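Local coordinates for oligopeptide ABC transporter, periplasmic oligopeptide-binding protein, putative (Thermotoga maritima MSB8, PDB 5IPW) that probably binds oligopeptides in the periplasm and hands them to an ABC transporter for uptake across the cell membrane, at residues S148-D151 against W152-I155; I132-W135 against V136-V140; T455-K458 against E459-Q463; K415-D418 against E419-L422. All coordinates share one frame; numbering follows the deposited sequence.

Overall arrangement
Each contact lies within one short continuous run of chain, so none closes a long loop. They follow in series, without nesting or crossing, in the order 2, 1, 4, 3. Contact 2 is the C-terminal part of helix 129-140. Contact 1 is the start of the next helix, 151-154, and touches contact 2 directly. In the chain, both helices come between strands 110-115 and 157-163 of an antiparallel sheet. Contact 4 ends helix 410-420. Contact 3 lies on helix 448-462, which links strands 440-445 and 467-472 of a mixed sheet. Contacts 3 and 4 are about 18 Å apart between centres, and across the chain's centre from contact 2.

Contact 1. Residues S148-D151 against W152-I155; sequences SKPD and WYNI
Pro150 lays CG over one face of the Trp152 indole. CG sits 3.9 Å from the centroid of the five-membered ring of Trp152, a CH-pi contact offset toward the rim. The same Pro150 CG also rests 3.6 Å from Tyr153 CB. Trp152 CG stands between its own backbone N and carbonyl carbon, chi1 62°. That turn brings the indole back beside Pro150. Lys149 bends at chi2, and its CG comes 3.2 Å from Tyr153 CD2. The lysine chain and the tyrosine lie side by side and point the same way. The ammonium group goes further, to a salt bridge with Asp143 and a hydrogen bond to Thr146 O. Asn154 completes the set, with OD1 beside Lys149 CB.

This run starts the short helix 151-154, and Pro150 is its N-cap residue. Pro150 O accepts the Asn154 N-H at 3.1 Å, nearly in line with the carbonyl. Tyr153 N makes a second, weak bond to the same oxygen. Asp151 turns its carboxylate back to the backbone, and OD1 takes the Trp152 N-H at 2.9 Å. The donor lies on the anti side of OD1, 23° out of the carboxylate plane. Outside the run, Val140 of helix 129-140 touches Pro150, Trp152 and Tyr153, and Phe187 meets the Trp152 ring.

Two kinds of chemistry therefore meet at this helix start. The proline ring and the aromatic groups pack by dispersion. The Asp151 carboxylate satisfies an early backbone N-H, and its negative charge probably suits the positive end of the helix dipole.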
loop_
_atom_site.group_PDB
_atom_site.type_symbol
_atom_site.label_atom_id
_atom_site.label_comp_id
_atom_site.label_asym_id
_atom_site.label_seq_id
_atom_site.Cartn_x
_atom_site.Cartn_y
_atom_site.Cartn_z
ATOM N N SER A 148 -17.296 13.884 -3.220
ATOM C CA SER A 148 -15.878 14.040 -3.531
ATOM C C SER A 148 -15.414 12.920 -4.458
ATOM O O SER A 148 -15.420 11.748 -4.084
ATOM C CB SER A 148 -15.043 14.050 -2.248
ATOM O OG SER A 148 -13.717 14.473 -2.516
ATOM N N LYS A 149 -15.002 13.296 -5.664
ATOM C CA LYS A 149 -14.611 12.334 -6.692
ATOM C C LYS A 149 -13.194 11.793 -6.481
ATOM O O LYS A 149 -12.371 12.439 -5.835
ATOM C CB LYS A 149 -14.720 12.979 -8.081
ATOM C CG LYS A 149 -16.019 12.684 -8.819
ATOM C CD LYS A 149 -17.280 12.946 -8.010
ATOM C CE LYS A 149 -18.501 12.803 -8.908
ATOM N NZ LYS A 149 -19.779 12.964 -8.169
ATOM N N PRO A 150 -12.908 10.592 -7.021
ATOM C CA PRO A 150 -11.554 10.058 -6.958
ATOM C C PRO A 150 -10.645 10.604 -8.058
ATOM O O PRO A 150 -11.117 11.055 -9.100
ATOM C CB PRO A 150 -11.763 8.553 -7.138
ATOM C CG PRO A 150 -12.985 8.453 -7.976
ATOM C CD PRO A 150 -13.859 9.610 -7.579
ATOM N N ASP A 151 -9.345 10.560 -7.786
ATOM C CA ASP A 151 -8.296 10.956 -8.731
ATOM C C ASP A 151 -8.594 10.575 -10.192
ATOM O O ASP A 151 -8.664 11.445 -11.067
ATOM C CB ASP A 151 -6.927 10.380 -8.284
ATOM C CG ASP A 151 -7.037 9.009 -7.564
ATOM O OD1 ASP A 151 -8.016 8.262 -7.782
ATOM O OD2 ASP A 151 -6.133 8.677 -6.769
ATOM N N TRP A 152 -8.783 9.281 -10.436
ATOM C CA TRP A 152 -9.007 8.758 -11.789
ATOM C C TRP A 152 -10.295 9.262 -12.439
ATOM O O TRP A 152 -10.348 9.396 -13.657
ATOM C CB TRP A 152 -8.989 7.218 -11.801
ATOM C CG TRP A 152 -10.069 6.584 -10.970
ATOM C CD1 TRP A 152 -9.991 6.238 -9.656
ATOM C CD2 TRP A 152 -11.384 6.235 -11.399
ATOM N NE1 TRP A 152 -11.173 5.695 -9.239
ATOM C CE2 TRP A 152 -12.050 5.683 -10.290
ATOM C CE3 TRP A 152 -12.066 6.339 -12.611
ATOM C CZ2 TRP A 152 -13.363 5.234 -10.356
ATOM C CZ3 TRP A 152 -13.373 5.889 -12.676
ATOM C CH2 TRP A 152 -14.006 5.346 -11.556
ATOM N N TYR A 153 -11.332 9.527 -11.648
ATOM C CA TYR A 153 -12.588 10.038 -12.209
ATOM C C TYR A 153 -12.505 11.521 -12.585
ATOM O O TYR A 153 -13.209 11.962 -13.491
ATOM C CB TYR A 153 -13.760 9.815 -11.252
ATOM C CG TYR A 153 -15.122 10.120 -11.861
ATOM C CD1 TYR A 153 -15.839 9.143 -12.555
ATOM C CD2 TYR A 153 -15.692 11.384 -11.746
ATOM C CE1 TYR A 153 -17.085 9.419 -13.109
ATOM C CE2 TYR A 153 -16.937 11.671 -12.292
ATOM C CZ TYR A 153 -17.630 10.687 -12.973
ATOM O OH TYR A 153 -18.865 10.970 -13.514
ATOM N N ASN A 154 -11.658 12.282 -11.889
ATOM C CA ASN A 154 -11.478 13.710 -12.181
ATOM C C ASN A 154 -10.719 13.938 -13.481
ATOM O O ASN A 154 -10.925 14.949 -14.154
ATOM C CB ASN A 154 -10.805 14.432 -11.013
ATOM C CG ASN A 154 -11.769 14.707 -9.870
ATOM O OD1 ASN A 154 -12.958 14.945 -10.093
ATOM N ND2 ASN A 154 -11.263 14.677 -8.640
ATOM N N ILE A 155 -9.847 13.003 -13.840
ATOM C CA ILE A 155 -9.417 12.902 -15.223
ATOM C C ILE A 155 -10.687 12.460 -15.941
ATOM O O ILE A 155 -11.370 11.553 -15.469
ATOM C CB ILE A 155 -8.299 11.860 -15.423
ATOM C CG1 ILE A 155 -7.086 12.222 -14.557
ATOM C CG2 ILE A 155 -7.917 11.770 -16.898
ATOM C CD1 ILE A 155 -5.855 11.383 -14.813
#

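Contact 2. Residues I132-W135 against V136-V140; sequences IVFW and VNDIV
Val140 sets CG2 over one face of the Trp135 indole, 3.7 Å from the centroid of the six-membered ring. This CH-pi contact is offset toward the rim. Other apolar contacts surround it. Val136 CG1 lies 3.6 Å from Trp135 CE3 and also touches Ile132 CG2. Ile139 CD1 comes to the edge of the indole, near its plane, and packs 3.7 Å from Phe134 CE2. Trp135 CG is anti to the backbone N, chi1 176°, which swings the indole across Val136 and brings one face to Val140 CG2.

The backbone bonds change type along the run. Val136 N, Asn137 N and Asp138 N make ordinary alpha-helical bonds. Trp135 O then takes two donors. Val140 N is bonded at 2.9 Å in a wider pi-type turn, and Ile139 N comes from above the carbonyl plane. An alanine in place of Trp135 would probably leave Val140 CG2 without its aromatic partner and open a gap between Val136 and Ile139.

Asp138 is gripped from outside by Lys201 and Tyr202. Phe187 meets the Trp135 ring edge-to-face, and Phe134 packs on Ala192 and Leu195 of helix 192-195. Ile132, Val133 and Val136 pack the helix onto strands 157-163 and 166-171 of the antiparallel sheet.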
loop_
_atom_site.group_PDB
_atom_site.type_symbol
_atom_site.label_atom_id
_atom_site.label_comp_id
_atom_site.label_asym_id
_atom_site.label_seq_id
_atom_site.Cartn_x
_atom_site.Cartn_y
_atom_site.Cartn_z
ATOM N N ILE A 132 -20.238 -2.794 -13.708
ATOM C CA ILE A 132 -19.113 -1.882 -13.601
ATOM C C ILE A 132 -19.554 -0.495 -14.037
ATOM O O ILE A 132 -19.272 0.487 -13.355
ATOM C CB ILE A 132 -17.916 -2.343 -14.446
ATOM C CG1 ILE A 132 -17.430 -3.705 -13.933
ATOM C CG2 ILE A 132 -16.792 -1.308 -14.386
ATOM C CD1 ILE A 132 -16.355 -4.359 -14.776
ATOM N N VAL A 133 -20.263 -0.420 -15.160
ATOM C CA VAL A 133 -20.745 0.866 -15.679
ATOM C C VAL A 133 -21.669 1.512 -14.652
ATOM O O VAL A 133 -21.543 2.689 -14.323
ATOM C CB VAL A 133 -21.494 0.701 -17.017
ATOM C CG1 VAL A 133 -22.129 2.016 -17.441
ATOM C CG2 VAL A 133 -20.552 0.202 -18.106
ATOM N N PHE A 134 -22.604 0.726 -14.147
ATOM C CA PHE A 134 -23.487 1.185 -13.091
ATOM C C PHE A 134 -22.684 1.812 -11.956
ATOM O O PHE A 134 -22.999 2.900 -11.484
ATOM C CB PHE A 134 -24.306 0.022 -12.551
ATOM C CG PHE A 134 -25.102 0.374 -11.340
ATOM C CD1 PHE A 134 -26.220 1.179 -11.446
ATOM C CD2 PHE A 134 -24.724 -0.082 -10.090
ATOM C CE1 PHE A 134 -26.956 1.514 -10.327
ATOM C CE2 PHE A 134 -25.456 0.248 -8.967
ATOM C CZ PHE A 134 -26.573 1.048 -9.085
ATOM N N TRP A 135 -21.637 1.119 -11.531
ATOM C CA TRP A 135 -20.792 1.612 -10.461
ATOM C C TRP A 135 -20.090 2.931 -10.813
ATOM O O TRP A 135 -20.168 3.884 -10.035
ATOM C CB TRP A 135 -19.767 0.553 -10.064
ATOM C CG TRP A 135 -18.804 1.028 -9.036
ATOM C CD1 TRP A 135 -19.061 1.260 -7.718
ATOM C CD2 TRP A 135 -17.421 1.327 -9.235
ATOM N NE1 TRP A 135 -17.924 1.684 -7.085
ATOM C CE2 TRP A 135 -16.900 1.734 -7.994
ATOM C CE3 TRP A 135 -16.574 1.286 -10.341
ATOM C CZ2 TRP A 135 -15.561 2.105 -7.826
ATOM C CZ3 TRP A 135 -15.248 1.665 -10.181
ATOM C CH2 TRP A 135 -14.753 2.069 -8.931
ATOM N N VAL A 136 -19.428 3.009 -11.970
ATOM C CA VAL A 136 -18.643 4.218 -12.257
ATOM C C VAL A 136 -19.551 5.420 -12.518
ATOM O O VAL A 136 -19.257 6.514 -12.043
ATOM C CB VAL A 136 -17.555 4.084 -13.372
ATOM C CG1 VAL A 136 -17.163 2.642 -13.650
ATOM C CG2 VAL A 136 -17.951 4.786 -14.661
ATOM N N ASN A 137 -20.651 5.224 -13.242
ATOM C CA ASN A 137 -21.523 6.347 -13.603
ATOM C C ASN A 137 -22.488 6.755 -12.502
ATOM O O ASN A 137 -22.596 7.936 -12.178
ATOM C CB ASN A 137 -22.321 6.037 -14.869
ATOM C CG ASN A 137 -21.445 5.951 -16.108
ATOM O OD1 ASN A 137 -20.339 6.497 -16.154
ATOM N ND2 ASN A 137 -21.937 5.257 -17.123
ATOM N N ASP A 138 -23.186 5.775 -11.936
ATOM C CA ASP A 138 -24.310 6.041 -11.045
ATOM C C ASP A 138 -23.977 5.970 -9.551
ATOM O O ASP A 138 -24.843 6.254 -8.720
ATOM C CB ASP A 138 -25.450 5.074 -11.365
ATOM C CG ASP A 138 -25.947 5.215 -12.791
ATOM O OD1 ASP A 138 -26.085 6.363 -13.257
ATOM O OD2 ASP A 138 -26.203 4.185 -13.446
ATOM N N ILE A 139 -22.746 5.590 -9.205
ATOM C CA ILE A 139 -22.300 5.638 -7.812
ATOM C C ILE A 139 -21.128 6.599 -7.686
ATOM O O ILE A 139 -21.243 7.637 -7.030
ATOM C CB ILE A 139 -21.938 4.242 -7.247
ATOM C CG1 ILE A 139 -23.147 3.301 -7.391
ATOM C CG2 ILE A 139 -21.505 4.352 -5.789
ATOM C CD1 ILE A 139 -23.025 1.964 -6.693
ATOM N N VAL A 140 -20.011 6.267 -8.322
ATOM C CA VAL A 140 -18.833 7.119 -8.256
ATOM C C VAL A 140 -19.177 8.466 -8.890
ATOM O O VAL A 140 -18.956 9.513 -8.282
ATOM C CB VAL A 140 -17.613 6.486 -8.957
ATOM C CG1 VAL A 140 -16.410 7.418 -8.904
ATOM C CG2 VAL A 140 -17.254 5.151 -8.316
#

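Contact 3. Residues T455-K458 against E459-Q463; sequences TMVK and EYWKQ
Glu459 N makes a weak bond back to Met456 O. The Glu459 side chain turns along the helix surface, where OE2 forms a salt bridge with Lys462 NZ at 3.0 Å. The ammonium group comes from above the carboxylate plane.

Tyr460 lies across the preceding turn. Met456 O sits 3.4 Å above the plane of the Tyr460 ring, over its centre. The Met456 chain runs alongside and bends at chi3, 43°, which brings its CE to the tyrosine OH. A serine in place of Tyr460 would probably leave the Met456 methyl without its neighbour and uncover the Met456 carbonyl.

Trp461 lays one face over Val457, a CH-pi contact. Val457 CG1 is 3.5 Å from the centroid of the five-membered ring of Trp461, only 16° off its normal. With chi1 178°, Val457 CG1 is anti to the backbone N, and this puts the methyl against the indole. The Trp461 N-H bonds Val457 O at 2.9 Å. Its indole NE1 is held by Leu365 O.

Lys462 N bonds Lys458 O at 3.0 Å. The Lys458 side chain leaves the run, and NZ hydrogen-bonds Val468 O of strand 467-472.

The run belongs to the helix of the beta-alpha-beta crossover between the parallel strands 440-445 and 467-472. Trp461 packs on Phe441 and Ile443 of strand 440-445, while Met456 and Tyr460 face helix 371-379.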
loop_
_atom_site.group_PDB
_atom_site.type_symbol
_atom_site.label_atom_id
_atom_site.label_comp_id
_atom_site.label_asym_id
_atom_site.label_seq_id
_atom_site.Cartn_x
_atom_site.Cartn_y
_atom_site.Cartn_z
ATOM N N THR A 455 19.466 12.007 18.715
ATOM C CA THR A 455 20.279 12.231 19.912
ATOM C C THR A 455 21.525 11.340 19.907
ATOM O O THR A 455 22.595 11.760 20.339
ATOM C CB THR A 455 19.478 11.962 21.197
ATOM O OG1 THR A 455 18.360 12.854 21.261
ATOM C CG2 THR A 455 20.343 12.163 22.444
ATOM N N MET A 456 21.386 10.114 19.418
ATOM C CA MET A 456 22.525 9.216 19.293
ATOM C C MET A 456 23.429 9.640 18.151
ATOM O O MET A 456 24.640 9.481 18.235
ATOM C CB MET A 456 22.063 7.779 19.077
ATOM C CG MET A 456 21.308 7.195 20.262
ATOM S SD MET A 456 20.534 5.605 19.906
ATOM C CE MET A 456 21.851 4.794 19.005
ATOM N N VAL A 457 22.837 10.173 17.085
ATOM C CA VAL A 457 23.598 10.665 15.921
ATOM C C VAL A 457 24.393 11.934 16.267
ATOM O O VAL A 457 25.396 12.243 15.616
ATOM C CB VAL A 457 22.674 10.931 14.702
ATOM C CG1 VAL A 457 23.460 11.477 13.512
ATOM C CG2 VAL A 457 21.947 9.653 14.297
ATOM N N LYS A 458 23.927 12.661 17.283
ATOM C CA LYS A 458 24.684 13.760 17.881
ATOM C C LYS A 458 26.118 13.310 18.156
ATOM O O LYS A 458 27.070 13.948 17.707
ATOM C CB LYS A 458 24.011 14.216 19.182
ATOM C CG LYS A 458 24.496 15.546 19.736
ATOM C CD LYS A 458 23.611 16.008 20.886
ATOM C CE LYS A 458 24.316 17.019 21.780
ATOM N NZ LYS A 458 24.911 18.150 21.014
ATOM N N GLU A 459 26.256 12.195 18.871
ATOM C CA GLU A 459 27.569 11.610 19.154
ATOM C C GLU A 459 28.325 11.217 17.894
ATOM O O GLU A 459 29.494 11.546 17.751
ATOM C CB GLU A 459 27.441 10.380 20.060
ATOM C CG GLU A 459 27.306 10.705 21.537
ATOM C CD GLU A 459 28.558 11.341 22.118
ATOM O OE1 GLU A 459 29.667 10.793 21.919
ATOM O OE2 GLU A 459 28.428 12.391 22.782
ATOM N N TYR A 460 27.670 10.517 16.978
ATOM C CA TYR A 460 28.378 9.971 15.815
ATOM C C TYR A 460 28.924 11.086 14.934
ATOM O O TYR A 460 29.991 10.945 14.335
ATOM C CB TYR A 460 27.489 9.029 14.983
ATOM C CG TYR A 460 26.769 7.943 15.765
ATOM C CD1 TYR A 460 27.220 7.529 17.025
ATOM C CD2 TYR A 460 25.644 7.318 15.240
ATOM C CE1 TYR A 460 26.560 6.544 17.738
ATOM C CE2 TYR A 460 24.984 6.324 15.945
ATOM C CZ TYR A 460 25.447 5.946 17.192
ATOM O OH TYR A 460 24.801 4.970 17.904
ATOM N N TRP A 461 28.185 12.191 14.871
ATOM C CA TRP A 461 28.573 13.341 14.056
ATOM C C TRP A 461 29.596 14.258 14.749
ATOM O O TRP A 461 30.357 14.959 14.079
ATOM C CB TRP A 461 27.328 14.126 13.612
ATOM C CG TRP A 461 26.559 13.472 12.478
ATOM C CD1 TRP A 461 26.926 12.365 11.758
ATOM C CD2 TRP A 461 25.324 13.920 11.905
ATOM N NE1 TRP A 461 25.990 12.091 10.794
ATOM C CE2 TRP A 461 24.995 13.029 10.863
ATOM C CE3 TRP A 461 24.460 14.987 12.178
ATOM C CZ2 TRP A 461 23.843 13.172 10.093
ATOM C CZ3 TRP A 461 23.312 15.125 11.411
ATOM C CH2 TRP A 461 23.014 14.222 10.383
ATOM N N LYS A 462 29.619 14.242 16.080
ATOM C CA LYS A 462 30.688 14.892 16.846
ATOM C C LYS A 462 32.060 14.316 16.485
ATOM O O LYS A 462 33.043 15.049 16.389
ATOM C CB LYS A 462 30.435 14.726 18.345
ATOM C CG LYS A 462 31.388 15.497 19.250
ATOM C CD LYS A 462 31.182 15.150 20.720
ATOM C CE LYS A 462 29.718 15.223 21.133
ATOM N NZ LYS A 462 29.549 15.179 22.610
ATOM N N GLN A 463 32.116 13.005 16.269
ATOM C CA GLN A 463 33.351 12.332 15.858
ATOM C C GLN A 463 33.879 12.790 14.495
ATOM O O GLN A 463 35.036 12.531 14.169
ATOM C CB GLN A 463 33.165 10.804 15.863
ATOM C CG GLN A 463 33.679 10.101 17.114
ATOM C CD GLN A 463 33.175 10.717 18.409
ATOM O OE1 GLN A 463 31.992 10.627 18.735
ATOM N NE2 GLN A 463 34.078 11.334 19.163
#

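Contact 4. Residues K415-D418 against E419-L422; sequences KLLD and EMGL
Leu417 and Leu422 meet across a Schellman motif that ends helix 410-420. Leu417 CD2 lies 4.1 Å from Leu422 CD1, and the two side chains cross obliquely. This is the apolar contact that commonly accompanies such a helix end. Met420 lies alongside Leu417 and points the same way, with its SD 4.2 Å from Leu417 CD2.

The backbone explains how they come together. Leu422 N reaches back to Leu417 O at 3.5 Å, a weak bond. Inside it, Gly421 N makes another weak bond to Asp418 O at 3.2 Å. These are the two bonds that define the motif. Gly421 N also bonds Leu417 O, in the carbonyl plane. Gly421 is the first residue to leave the helix, with phi 104°. A CB at these angles would press on the carbonyl oxygen before it, so glycine fits this turn.

One turn earlier, Glu419 N makes a regular helical bond to Lys415 O at 2.9 Å. The Glu419 side chain bends at chi2, 98°, back across Lys415. Their charged ends stay beyond salt-bridge distance. Lys415 NZ instead has a long salt bridge with Asp418 OD2, at 3.9 Å.

Further out, helix 359-367 covers the apolar side, with Phe361 and Ala364 on Leu417 and Arg360 on Leu416 and Met420. Leu422 rests on Leu439. Arg431 ties down the helix end: its NH1 forms a salt bridge with Asp418 OD1 and a weak hydrogen bond to Leu422 O.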
loop_
_atom_site.group_PDB
_atom_site.type_symbol
_atom_site.label_atom_id
_atom_site.label_comp_id
_atom_site.label_asym_id
_atom_site.label_seq_id
_atom_site.Cartn_x
_atom_site.Cartn_y
_atom_site.Cartn_z
ATOM N N LYS A 415 37.601 12.264 6.547
ATOM C CA LYS A 415 38.421 12.560 5.385
ATOM C C LYS A 415 37.638 13.367 4.354
ATOM O O LYS A 415 38.128 14.376 3.852
ATOM C CB LYS A 415 38.964 11.259 4.765
ATOM C CG LYS A 415 40.054 11.465 3.721
ATOM C CD LYS A 415 41.329 12.051 4.326
ATOM C CE LYS A 415 41.869 13.211 3.500
ATOM N NZ LYS A 415 42.775 14.091 4.290
ATOM N N LEU A 416 36.422 12.924 4.046
ATOM C CA LEU A 416 35.574 13.612 3.053
ATOM C C LEU A 416 35.286 15.081 3.389
ATOM O O LEU A 416 35.138 15.912 2.487
ATOM C CB LEU A 416 34.260 12.848 2.808
ATOM C CG LEU A 416 34.252 11.932 1.577
ATOM C CD1 LEU A 416 33.043 11.012 1.613
ATOM C CD2 LEU A 416 34.275 12.732 0.278
ATOM N N LEU A 417 35.221 15.396 4.679
ATOM C CA LEU A 417 35.064 16.777 5.119
ATOM C C LEU A 417 36.362 17.550 4.880
ATOM O O LEU A 417 36.337 18.681 4.373
ATOM C CB LEU A 417 34.668 16.824 6.595
ATOM C CG LEU A 417 33.344 16.153 6.987
ATOM C CD1 LEU A 417 33.136 16.211 8.499
ATOM C CD2 LEU A 417 32.165 16.772 6.245
ATOM N N ASP A 418 37.493 16.928 5.220
ATOM C CA ASP A 418 38.806 17.520 4.949
ATOM C C ASP A 418 38.944 17.864 3.468
ATOM O O ASP A 418 39.489 18.911 3.125
ATOM C CB ASP A 418 39.944 16.588 5.384
ATOM C CG ASP A 418 39.895 16.245 6.870
ATOM O OD1 ASP A 418 39.282 17.006 7.651
ATOM O OD2 ASP A 418 40.470 15.206 7.258
ATOM N N GLU A 419 38.436 16.997 2.594
ATOM C CA GLU A 419 38.437 17.279 1.155
ATOM C C GLU A 419 37.693 18.572 0.809
ATOM O O GLU A 419 38.073 19.268 -0.131
ATOM C CB GLU A 419 37.839 16.113 0.347
ATOM C CG GLU A 419 38.857 15.104 -0.183
ATOM C CD GLU A 419 39.005 13.860 0.681
ATOM O OE1 GLU A 419 40.134 13.335 0.790
ATOM O OE2 GLU A 419 37.996 13.387 1.237
ATOM N N MET A 420 36.630 18.879 1.554
ATOM C CA MET A 420 35.816 20.078 1.301
ATOM C C MET A 420 36.509 21.376 1.720
ATOM O O MET A 420 36.268 22.431 1.132
ATOM C CB MET A 420 34.461 19.965 2.007
ATOM C CG MET A 420 33.574 18.837 1.494
ATOM S SD MET A 420 32.079 18.576 2.481
ATOM C CE MET A 420 31.429 20.243 2.599
ATOM N N GLY A 421 37.375 21.289 2.725
ATOM C CA GLY A 421 38.049 22.460 3.262
ATOM C C GLY A 421 37.469 22.890 4.589
ATOM O O GLY A 421 37.786 23.964 5.085
ATOM N N LEU A 422 36.621 22.053 5.173
ATOM C CA LEU A 422 36.085 22.327 6.496
ATOM C C LEU A 422 37.157 22.006 7.526
ATOM O O LEU A 422 37.294 20.871 7.972
ATOM C CB LEU A 422 34.806 21.521 6.741
ATOM C CG LEU A 422 33.696 21.713 5.693
ATOM C CD1 LEU A 422 32.491 20.856 6.041
ATOM C CD2 LEU A 422 33.295 23.176 5.535
#